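Local coordinates for protein NleG5-1 effector (Enterobacteria phage YYZ-2008, PDB 5VGC) that probably acts as a ubiquitin-protein ligase of the RING clan, a bacterial effector that also binds calcium, at residues E102-E105 / N106-L110; Y113-E116 / E117-K121; C125-V129 / E130-L134. The protein carries 1 engineered substitution. One frame throughout, in Å; residues are numbered along the deposited sequence.

Interaction 1 (E102-E105 / N106-L110); sequences EMLE and NMDLL. With CA (calcium ion), chain C.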
ATOM      1  N   GLU A 102      -1.657   6.384  -3.532  1.00 25.68           N
ATOM      2  CA  GLU A 102      -0.972   6.040  -2.259  1.00 27.41           C
ATOM      3  C   GLU A 102      -1.953   5.799  -1.122  1.00 28.89           C
ATOM      4  O   GLU A 102      -1.822   4.825  -0.368  1.00 37.40           O
ATOM      5  CB  GLU A 102       0.048   7.129  -1.861  1.00 34.70           C
ATOM      6  CG  GLU A 102       1.305   7.181  -2.755  1.00 31.55           C
ATOM      7  CD  GLU A 102       2.260   8.314  -2.425  1.00 33.50           C
ATOM      8  OE1 GLU A 102       3.336   8.373  -3.073  1.00 31.28           O
ATOM      9  OE2 GLU A 102       1.942   9.150  -1.537  1.00 42.85           O
ATOM     10  N   MET A 103      -2.952   6.668  -1.019  1.00 30.21           N
ATOM     11  CA  MET A 103      -3.924   6.629   0.082  1.00 30.46           C
ATOM     12  C   MET A 103      -4.910   5.456   0.064  1.00 28.13           C
ATOM     13  O   MET A 103      -5.687   5.307   0.998  1.00 28.44           O
ATOM     14  CB  MET A 103      -4.694   7.943   0.151  1.00 33.14           C
ATOM     15  CG  MET A 103      -3.871   9.079   0.729  1.00 37.57           C
ATOM     16  SD  MET A 103      -4.904  10.518   1.057  1.00 46.29           S
ATOM     17  CE  MET A 103      -4.794  11.442  -0.478  1.00 51.03           C
ATOM     18  N   LEU A 104      -4.902   4.638  -0.978  1.00 26.59           N
ATOM     19  CA  LEU A 104      -5.652   3.371  -0.947  1.00 25.61           C
ATOM     20  C   LEU A 104      -5.138   2.530   0.214  1.00 26.96           C
ATOM     21  O   LEU A 104      -3.945   2.531   0.506  1.00 30.38           O
ATOM     22  CB  LEU A 104      -5.514   2.582  -2.265  1.00 22.52           C
ATOM     23  CG  LEU A 104      -6.205   3.159  -3.501  1.00 23.72           C
ATOM     24  CD1 LEU A 104      -5.624   2.578  -4.779  1.00 24.89           C
ATOM     25  CD2 LEU A 104      -7.701   2.899  -3.451  1.00 23.23           C
ATOM     26  N   GLU A 105      -6.050   1.815   0.859  1.00 29.57           N
ATOM     27  CA  GLU A 105      -5.788   1.019   2.056  1.00 27.66           C
ATOM     28  C   GLU A 105      -5.954  -0.467   1.792  1.00 24.23           C
ATOM     29  O   GLU A 105      -6.549  -0.887   0.764  1.00 21.83           O
ATOM     30  CB  GLU A 105      -6.734   1.467   3.179  1.00 31.03           C
ATOM     31  CG  GLU A 105      -6.702   2.973   3.435  1.00 36.75           C
ATOM     32  CD  GLU A 105      -7.540   3.418   4.631  1.00 48.26           C
ATOM     33  OE1 GLU A 105      -8.636   2.846   4.878  1.00 42.30           O
ATOM     34  OE2 GLU A 105      -7.097   4.364   5.331  1.00 62.07           O
ATOM     35  N   ASN A 106      -5.432  -1.270   2.718  0.50 24.93           N
ATOM     36  CA  ASN A 106      -5.532  -2.725   2.629  0.50 24.32           C
ATOM     37  C   ASN A 106      -6.980  -3.126   2.308  0.50 23.08           C
ATOM     38  O   ASN A 106      -7.928  -2.608   2.903  0.50 23.17           O
ATOM     39  CB  ASN A 106      -5.021  -3.402   3.908  0.50 26.53           C
ATOM     40  CG  ASN A 106      -3.554  -3.099   4.188  0.50 29.01           C
ATOM     41  OD1 ASN A 106      -2.720  -3.000   3.269  0.50 27.93           O
ATOM     42  ND2 ASN A 106      -3.226  -2.940   5.470  0.50 32.61           N
ATOM     43  N   MET A 107      -7.120  -4.027   1.338  1.00 22.30           N
ATOM     44  CA  MET A 107      -8.419  -4.491   0.816  1.00 22.83           C
ATOM     45  C   MET A 107      -9.273  -3.499   0.018  1.00 21.07           C
ATOM     46  O   MET A 107     -10.338  -3.904  -0.463  1.00 20.09           O
ATOM     47  CB  MET A 107      -9.269  -5.138   1.932  1.00 26.24           C
ATOM     48  CG  MET A 107      -8.601  -6.299   2.645  1.00 28.61           C
ATOM     49  SD  MET A 107      -8.284  -7.714   1.554  1.00 33.89           S
ATOM     50  CE  MET A 107      -9.906  -7.904   0.833  1.00 28.24           C
ATOM     51  N   ASP A 108      -8.830  -2.241  -0.163  1.00 21.61           N
ATOM     52  CA  ASP A 108      -9.688  -1.252  -0.868  1.00 21.91           C
ATOM     53  C   ASP A 108      -9.948  -1.642  -2.331  1.00 22.58           C
ATOM     54  O   ASP A 108     -11.046  -1.401  -2.846  1.00 31.87           O
ATOM     55  CB  ASP A 108      -9.093   0.168  -0.835  1.00 22.80           C
ATOM     56  CG  ASP A 108      -9.656   1.054   0.285  1.00 25.90           C
ATOM     57  OD1 ASP A 108     -10.735   0.756   0.844  1.00 26.78           O
ATOM     58  OD2 ASP A 108      -9.018   2.100   0.585  1.00 28.95           O
ATOM     59  N   LEU A 109      -8.948  -2.238  -2.988  1.00 20.68           N
ATOM     60  CA  LEU A 109      -9.109  -2.740  -4.345  1.00 19.61           C
ATOM     61  C   LEU A 109      -9.639  -4.155  -4.350  1.00 19.75           C
ATOM     62  O   LEU A 109     -10.523  -4.438  -5.139  1.00 21.73           O
ATOM     63  CB  LEU A 109      -7.786  -2.659  -5.128  1.00 17.97           C
ATOM     64  CG  LEU A 109      -7.198  -1.252  -5.337  1.00 17.11           C
ATOM     65  CD1 LEU A 109      -5.968  -1.313  -6.229  1.00 16.44           C
ATOM     66  CD2 LEU A 109      -8.183  -0.275  -5.943  1.00 18.11           C
ATOM     67  N   LEU A 110      -9.137  -5.035  -3.497  1.00 20.21           N
ATOM     68  CA  LEU A 110      -9.652  -6.417  -3.470  1.00 23.04           C
ATOM     69  C   LEU A 110     -11.070  -6.629  -2.911  1.00 23.93           C
ATOM     70  O   LEU A 110     -11.630  -7.704  -3.138  1.00 26.72           O
ATOM     71  CB  LEU A 110      -8.682  -7.351  -2.759  1.00 25.82           C
ATOM     72  CG  LEU A 110      -7.358  -7.515  -3.493  1.00 31.11           C
ATOM     73  CD1 LEU A 110      -6.337  -8.195  -2.584  1.00 36.54           C
ATOM     74  CD2 LEU A 110      -7.546  -8.320  -4.776  1.00 34.17           C
TER
HETATM   75 CA    CA C 301      -1.699   2.597   0.230  1.00 31.37          CA
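The carboxylates of Glu105 and Asp108 lie nearly parallel, their planes 10° apart, on side chains that run alongside each other in the same direction. The backbone N-H of Glu105 reaches Asp108 OD2 from above the carboxylate plane, 38° out of it, and bonds it at 3.0 Å (N to OD2). Glu105 CB also comes to 3.5 Å from Asp108 OD2. Two acidic groups this close, Glu105 OE1 and Asp108 OD2 being 4.4 Å apart, would tend to repel. The side chain of Arg180, about 4 Å from that of Asp108 at the nearest atoms, and a calcium ion about 4 Å from the side chain of Glu105 probably ease this.

The backbone returns the bond: Asp108 N donates to Glu105 O at 2.8 Å, closing a type II beta turn. Asn106 and Met107 occupy its two central positions, Met107 with the positive phi that the third residue of a type II turn calls for. The turn lies in the linker between helix 92-102 and helix 111-125, where Asp108 suits its place because a short acidic arm can bend back onto an N-H three residues earlier.

On the apolar side, Leu104 and Leu109 cross at about a right angle, CD1 of Leu104 lying 4.0 Å from CD2 of Leu109. With CG of Leu104 opposite its carbonyl carbon (chi1 -70°), the branch extends toward Leu109, and its CD2 also meets CB of Asp108. The carbonyl oxygens of Glu102 and Leu104 bind one calcium, each at 2.3 Å, and the same two oxygens of the second subunit complete the four protein ligands.

Interaction 2 (Y113-E116 / E117-K121); sequences YQLE and ELLDK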
ATOM      1  N   TYR A 113     -14.100  -7.462  -5.521  1.00 26.72           N
ATOM      2  CA  TYR A 113     -14.267  -8.827  -5.996  1.00 28.17           C
ATOM      3  C   TYR A 113     -15.003  -9.695  -4.979  1.00 26.71           C
ATOM      4  O   TYR A 113     -15.688 -10.650  -5.320  1.00 27.62           O
ATOM      5  CB  TYR A 113     -12.893  -9.377  -6.422  1.00 30.62           C
ATOM      6  CG  TYR A 113     -12.241  -8.439  -7.452  1.00 32.16           C
ATOM      7  CD1 TYR A 113     -12.582  -8.504  -8.801  1.00 35.80           C
ATOM      8  CD2 TYR A 113     -11.311  -7.467  -7.060  1.00 31.04           C
ATOM      9  CE1 TYR A 113     -12.014  -7.652  -9.725  1.00 37.90           C
ATOM     10  CE2 TYR A 113     -10.739  -6.605  -7.974  1.00 32.81           C
ATOM     11  CZ  TYR A 113     -11.088  -6.702  -9.310  1.00 36.53           C
ATOM     12  OH  TYR A 113     -10.520  -5.850 -10.235  1.00 38.85           O
ATOM     13  N   GLN A 114     -14.846  -9.361  -3.694  1.00 24.93           N
ATOM     14  CA  GLN A 114     -15.428 -10.150  -2.579  1.00 24.20           C
ATOM     15  C   GLN A 114     -16.870  -9.691  -2.175  1.00 22.06           C
ATOM     16  O   GLN A 114     -17.622 -10.393  -1.441  1.00 21.67           O
ATOM     17  CB  GLN A 114     -14.519  -9.963  -1.378  1.00 25.41           C
ATOM     18  CG  GLN A 114     -13.117 -10.505  -1.559  1.00 29.80           C
ATOM     19  CD  GLN A 114     -12.221 -10.241  -0.374  1.00 34.98           C
ATOM     20  OE1 GLN A 114     -12.590  -9.518   0.560  1.00 49.43           O
ATOM     21  NE2 GLN A 114     -11.033 -10.832  -0.399  1.00 39.46           N
ATOM     22  N   LEU A 115     -17.214  -8.506  -2.647  1.00 21.90           N
ATOM     23  CA  LEU A 115     -18.387  -7.813  -2.137  1.00 23.37           C
ATOM     24  C   LEU A 115     -19.713  -8.572  -2.303  1.00 25.46           C
ATOM     25  O   LEU A 115     -20.491  -8.723  -1.337  1.00 23.41           O
ATOM     26  CB  LEU A 115     -18.515  -6.423  -2.779  1.00 24.85           C
ATOM     27  CG  LEU A 115     -19.495  -5.480  -2.124  1.00 26.83           C
ATOM     28  CD1 LEU A 115     -18.999  -5.036  -0.749  1.00 26.54           C
ATOM     29  CD2 LEU A 115     -19.714  -4.267  -3.015  1.00 32.77           C
ATOM     30  N   GLU A 116     -19.965  -9.029  -3.536  1.00 32.07           N
ATOM     31  CA  GLU A 116     -21.235  -9.674  -3.900  1.00 36.90           C
ATOM     32  C   GLU A 116     -21.452 -10.969  -3.097  1.00 32.78           C
ATOM     33  O   GLU A 116     -22.536 -11.174  -2.530  1.00 32.21           O
ATOM     34  CB  GLU A 116     -21.325  -9.918  -5.419  1.00 48.46           C
ATOM     35  CG  GLU A 116     -22.140  -8.883  -6.187  1.00 70.87           C
ATOM     36  CD  GLU A 116     -23.535  -9.393  -6.545  1.00112.63           C
ATOM     37  OE1 GLU A 116     -24.297  -9.736  -5.614  1.00112.62           O
ATOM     38  OE2 GLU A 116     -23.870  -9.458  -7.753  1.00120.97           O
ATOM     39  N   GLU A 117     -20.414 -11.798  -3.040  1.00 29.94           N
ATOM     40  CA  GLU A 117     -20.372 -12.973  -2.176  1.00 31.72           C
ATOM     41  C   GLU A 117     -20.682 -12.647  -0.685  1.00 29.24           C
ATOM     42  O   GLU A 117     -21.515 -13.317  -0.030  1.00 34.57           O
ATOM     43  CB  GLU A 117     -19.011 -13.670  -2.350  1.00 38.51           C
ATOM     44  CG  GLU A 117     -18.651 -14.739  -1.318  1.00 52.28           C
ATOM     45  CD  GLU A 117     -17.654 -15.782  -1.793  1.00 57.63           C
ATOM     46  OE1 GLU A 117     -17.437 -15.887  -3.020  1.00 67.44           O
ATOM     47  OE2 GLU A 117     -17.107 -16.499  -0.923  1.00 52.54           O
ATOM     48  N   LEU A 118     -20.033 -11.611  -0.166  1.00 24.40           N
ATOM     49  CA  LEU A 118     -20.213 -11.200   1.223  1.00 22.11           C
ATOM     50  C   LEU A 118     -21.665 -10.726   1.502  1.00 21.12           C
ATOM     51  O   LEU A 118     -22.322 -11.151   2.499  1.00 21.95           O
ATOM     52  CB  LEU A 118     -19.196 -10.109   1.562  1.00 20.96           C
ATOM     53  CG  LEU A 118     -19.094  -9.571   2.974  1.00 20.85           C
ATOM     54  CD1 LEU A 118     -18.955 -10.696   3.977  1.00 22.48           C
ATOM     55  CD2 LEU A 118     -17.876  -8.670   3.024  1.00 23.26           C
ATOM     56  N   LEU A 119     -22.154  -9.854   0.621  1.00 21.01           N
ATOM     57  CA  LEU A 119     -23.531  -9.372   0.714  1.00 22.38           C
ATOM     58  C   LEU A 119     -24.547 -10.515   0.594  1.00 24.50           C
ATOM     59  O   LEU A 119     -25.528 -10.590   1.377  1.00 25.50           O
ATOM     60  CB  LEU A 119     -23.802  -8.304  -0.352  1.00 25.24           C
ATOM     61  CG  LEU A 119     -23.107  -6.958  -0.138  1.00 25.67           C
ATOM     62  CD1 LEU A 119     -23.384  -6.042  -1.304  1.00 30.68           C
ATOM     63  CD2 LEU A 119     -23.566  -6.280   1.150  1.00 26.40           C
ATOM     64  N   ASP A 120     -24.302 -11.407  -0.363  1.00 27.41           N
ATOM     65  CA  ASP A 120     -25.132 -12.616  -0.496  1.00 32.92           C
ATOM     66  C   ASP A 120     -25.110 -13.436   0.785  1.00 29.78           C
ATOM     67  O   ASP A 120     -26.179 -13.889   1.246  1.00 30.48           O
ATOM     68  CB  ASP A 120     -24.707 -13.497  -1.701  1.00 37.87           C
ATOM     69  CG  ASP A 120     -25.212 -12.958  -3.038  1.00 45.94           C
ATOM     70  OD1 ASP A 120     -25.988 -11.977  -3.061  1.00 57.74           O
ATOM     71  OD2 ASP A 120     -24.830 -13.521  -4.088  1.00 66.45           O
ATOM     72  N   LYS A 121     -23.925 -13.628   1.373  1.00 26.05           N
ATOM     73  CA  LYS A 121     -23.887 -14.387   2.625  1.00 25.91           C
ATOM     74  C   LYS A 121     -24.626 -13.675   3.749  1.00 24.84           C
ATOM     75  O   LYS A 121     -25.345 -14.333   4.531  1.00 29.28           O
ATOM     76  CB  LYS A 121     -22.488 -14.758   3.069  1.00 25.41           C
ATOM     77  CG  LYS A 121     -22.505 -15.691   4.267  1.00 28.01           C
ATOM     78  CD  LYS A 121     -21.262 -16.537   4.340  1.00 32.37           C
ATOM     79  CE  LYS A 121     -21.397 -17.566   5.450  1.00 37.40           C
ATOM     80  NZ  LYS A 121     -20.025 -18.051   5.802  1.00 44.22           N
TER
HETATM   81  O   HOH W   1     -18.149 -11.224  -4.691  1.00  7.45           O
HETATM   82  O   HOH W   2     -16.660 -13.675  -4.343  1.00 18.25           O
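Backbone bonds join Gln114, Leu115 and Glu116 to the residues four places on, the i to i+4 pattern of an alpha helix. Leu119 N donates to Leu115 O at 2.8 Å and 173°, Asp120 N to Glu116 O at 2.8 Å, and Leu118 N to Gln114 O at 3.0 Å.

The apolar contact falls one turn apart. Leu115 and Leu119 run alongside each other, CD1 of Leu119 coming to 4.0 Å from CG of Leu115. Their branches also meet helix 170-178, Leu115 on Val177 and Leu119 on Ile174, so leucine, flexible and purely apolar, suits this side of helix 111-125.

Water adds a polar link. One molecule donates to Tyr113 O at 2.6 Å and accepts from Glu117 N at 2.9 Å, standing in for a direct helical bond. A second water donates to Glu117 OE1 at 2.7 Å and only weakly to Tyr113 O.

Charge makes up the remaining kind. A glycerol, probably from the crystallisation liquor, bonds Asp120 OD1. Glu116 bends at chi2 (-102°), which brings OE1 to 3.8 Å from Asp120 OD1, with the carboxylate planes 73° apart. So close a pair of like charges would tend to repel, consistent with the poor order of Glu116, whose modelled position is tentative.

Interaction 3 (C125-V129 / E130-L134); sequences CAFNV and EHAQL. With CA (calcium ion), chain F; CA (calcium ion), chain G.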
ATOM      1  N   CYS A 125     -27.689 -15.296   5.736  1.00 25.71           N
ATOM      2  CA  CYS A 125     -27.605 -15.577   7.177  1.00 22.07           C
ATOM      3  C   CYS A 125     -28.568 -14.756   8.035  1.00 19.17           C
ATOM      4  O   CYS A 125     -28.841 -15.128   9.189  1.00 18.21           O
ATOM      5  CB  CYS A 125     -26.170 -15.406   7.678  1.00 22.59           C
ATOM      6  SG  CYS A 125     -25.013 -16.692   7.133  1.00 25.75           S
ATOM      7  N   ALA A 126     -29.087 -13.654   7.491  1.00 17.92           N
ATOM      8  CA  ALA A 126     -30.028 -12.804   8.238  1.00 16.22           C
ATOM      9  C   ALA A 126     -31.296 -13.515   8.652  1.00 17.25           C
ATOM     10  O   ALA A 126     -31.850 -14.286   7.856  1.00 19.82           O
ATOM     11  CB  ALA A 126     -30.385 -11.573   7.427  1.00 16.52           C
ATOM     12  N   PHE A 127     -31.753 -13.263   9.890  1.00 15.87           N
ATOM     13  CA  PHE A 127     -32.998 -13.885  10.408  1.00 17.13           C
ATOM     14  C   PHE A 127     -33.907 -12.863  11.121  1.00 15.96           C
ATOM     15  O   PHE A 127     -33.431 -11.850  11.668  1.00 14.18           O
ATOM     16  CB  PHE A 127     -32.669 -15.065  11.327  1.00 18.26           C
ATOM     17  CG  PHE A 127     -31.912 -14.679  12.573  1.00 17.91           C
ATOM     18  CD1 PHE A 127     -32.586 -14.356  13.746  1.00 18.51           C
ATOM     19  CD2 PHE A 127     -30.518 -14.636  12.578  1.00 18.26           C
ATOM     20  CE1 PHE A 127     -31.893 -13.988  14.900  1.00 18.93           C
ATOM     21  CE2 PHE A 127     -29.818 -14.276  13.726  1.00 17.54           C
ATOM     22  CZ  PHE A 127     -30.508 -13.951  14.892  1.00 17.65           C
ATOM     23  N   ASN A 128     -35.208 -13.148  11.102  1.00 17.59           N
ATOM     24  CA  ASN A 128     -36.221 -12.422  11.875  1.00 17.30           C
ATOM     25  C   ASN A 128     -35.951 -12.660  13.371  1.00 16.46           C
ATOM     26  O   ASN A 128     -36.143 -13.781  13.880  1.00 18.05           O
ATOM     27  CB  ASN A 128     -37.608 -12.957  11.448  1.00 20.07           C
ATOM     28  CG  ASN A 128     -38.779 -12.302  12.175  1.00 20.47           C
ATOM     29  OD1 ASN A 128     -38.754 -12.010  13.368  1.00 19.33           O
ATOM     30  ND2 ASN A 128     -39.829 -12.090  11.439  1.00 22.76           N
ATOM     31  N   VAL A 129     -35.522 -11.603  14.061  1.00 14.85           N
ATOM     32  CA  VAL A 129     -35.138 -11.757  15.469  1.00 14.77           C
ATOM     33  C   VAL A 129     -36.303 -12.253  16.315  1.00 16.55           C
ATOM     34  O   VAL A 129     -36.155 -13.255  17.064  1.00 18.12           O
ATOM     35  CB  VAL A 129     -34.543 -10.465  16.059  1.00 13.66           C
ATOM     36  CG1 VAL A 129     -34.089 -10.670  17.510  1.00 14.49           C
ATOM     37  CG2 VAL A 129     -33.380 -10.000  15.181  1.00 12.48           C
ATOM     38  N   GLU A 130     -37.453 -11.591  16.202  1.00 16.98           N
ATOM     39  CA  GLU A 130     -38.571 -11.928  17.087  1.00 18.92           C
ATOM     40  C   GLU A 130     -39.101 -13.339  16.801  1.00 21.19           C
ATOM     41  O   GLU A 130     -39.394 -14.063  17.738  1.00 23.23           O
ATOM     42  CB  GLU A 130     -39.606 -10.803  17.313  1.00 19.42           C
ATOM     43  CG  GLU A 130     -40.355 -10.283  16.131  1.00 19.93           C
ATOM     44  CD  GLU A 130     -40.762  -8.806  16.218  1.00 20.31           C
ATOM     45  OE1 GLU A 130     -40.156  -7.987  16.936  1.00 19.62           O
ATOM     46  OE2 GLU A 130     -41.729  -8.437  15.517  1.00 22.10           O
ATOM     47  N   HIS A 131     -39.137 -13.762  15.545  1.00 21.95           N
ATOM     48  CA  HIS A 131     -39.392 -15.191  15.255  1.00 26.64           C
ATOM     49  C   HIS A 131     -38.316 -16.163  15.782  1.00 28.10           C
ATOM     50  O   HIS A 131     -38.629 -17.350  15.929  1.00 33.08           O
ATOM     51  CB  HIS A 131     -39.677 -15.459  13.775  1.00 28.94           C
ATOM     52  CG  HIS A 131     -41.061 -15.064  13.341  1.00 37.38           C
ATOM     53  ND1 HIS A 131     -41.343 -14.682  12.049  1.00 48.43           N
ATOM     54  CD2 HIS A 131     -42.232 -14.974  14.023  1.00 40.40           C
ATOM     55  CE1 HIS A 131     -42.627 -14.381  11.948  1.00 45.83           C
ATOM     56  NE2 HIS A 131     -43.189 -14.549  13.133  1.00 42.29           N
ATOM     57  N   ALA A 132     -37.079 -15.711  16.060  1.00 25.59           N
ATOM     58  CA  ALA A 132     -36.017 -16.665  16.427  1.00 27.01           C
ATOM     59  C   ALA A 132     -36.145 -17.127  17.870  1.00 31.78           C
ATOM     60  O   ALA A 132     -35.595 -18.176  18.256  1.00 33.36           O
ATOM     61  CB  ALA A 132     -34.642 -16.077  16.191  1.00 25.50           C
ATOM     62  N   GLN A 133     -36.871 -16.337  18.661  1.00 35.79           N
ATOM     63  CA  GLN A 133     -37.219 -16.691  20.032  1.00 36.88           C
ATOM     64  C   GLN A 133     -35.929 -17.000  20.788  1.00 39.00           C
ATOM     65  O   GLN A 133     -35.716 -18.092  21.300  1.00 45.55           O
ATOM     66  CB  GLN A 133     -38.248 -17.821  20.055  1.00 43.62           C
ATOM     67  CG  GLN A 133     -39.669 -17.346  19.747  1.00 52.60           C
ATOM     68  CD  GLN A 133     -40.709 -18.460  19.818  1.00 65.36           C
ATOM     69  OE1 GLN A 133     -41.461 -18.564  20.790  1.00 75.08           O
ATOM     70  NE2 GLN A 133     -40.754 -19.299  18.782  1.00 81.28           N
ATOM     71  N   LEU A 134     -35.067 -15.990  20.818  1.00 33.37           N
ATOM     72  CA  LEU A 134     -33.804 -16.066  21.505  1.00 33.53           C
ATOM     73  C   LEU A 134     -34.087 -15.849  22.974  1.00 38.53           C
ATOM     74  O   LEU A 134     -34.699 -14.852  23.334  1.00 38.27           O
ATOM     75  CB  LEU A 134     -32.848 -14.980  21.005  1.00 28.45           C
ATOM     76  CG  LEU A 134     -32.627 -14.882  19.503  1.00 23.95           C
ATOM     77  CD1 LEU A 134     -31.817 -13.650  19.222  1.00 20.67           C
ATOM     78  CD2 LEU A 134     -31.946 -16.123  18.972  1.00 26.61           C
TER
HETATM   79 CA    CA F 304     -42.558  -6.666  14.611  1.00 17.82          CA
HETATM   80 CA    CA G 305     -39.482  -5.755  17.671  0.50  8.43          CA
HETATM   81  O   HOH W   3     -40.367  -6.676  13.179  1.00 12.14           O
HETATM   82  O   HOH W   4     -43.035  -8.571  13.346  1.00 20.76           O
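Asn128 OD1 accepts the backbone N-H of His131 at 2.8 Å in an almost straight bond (177°). This is the capping bond of an N-cap residue, and asparagine suits the position because its short amide can turn back to an N-H in the first turn of a helix, which has no carbonyl of a preceding turn to bond. CG stands opposite the backbone N, which carries the amide over the first turn; the N-H arrives from above the carbonyl plane, 52° out of it. The amide then passes obliquely by the His131 ring, the two planes 29° apart. A further calcium ion lies about 3 Å from the Asn128 side chain at the nearest atoms. Farther along the short helix, Ala132 N donates to Val129 O at 2.8 Å, a more bent bond.

Glu130 turns its carboxylate outward to metal. OE2 binds one calcium at 2.2 Å, which also takes two waters, while OE1 binds a second at 2.4 Å, sharing it with Glu151. A carboxylate can thus bridge two ions with its two oxygens, and the two cations would be expected to favour its ionised form.

On the apolar side, the methyl of Ala132 sits 3.6 Å from Phe127 CD1, small enough to let the ring come close. Leu134 CD1 lies at the edge of the ring and also 4.1 Å from Val129 CG1, so one branch joins both side chains.

Strand 127-128 pairs antiparallel with strand 152-157, Phe127 bonding Gly153 through the backbone and meeting the Phe155 ring; it follows helix 111-125 after Ala126 alone and gives way at once to helix 129-132.

Overall arrangement
All three contacts are local and follow one another along the chain, with interactions 1 and 2 at the surface and interaction 3 partly buried. Interaction 1 is a turn in the linker before helix 111-125, interaction 2 a piece of that helix, and interaction 3 the passage from its end into strand 127-128 and helix 129-132. Met107 and Gln114 touch between the first two, whose centres are about 17 Å apart; both also meet the second subunit, which interaction 3 does not. Calcium is held by carbonyl oxygens shared between subunits in interaction 1 but in interaction 3 by the carboxylate of Glu130, with Glu151 sharing one ion and waters the other, whereas interaction 2 relies on helical bonds, leucines and water.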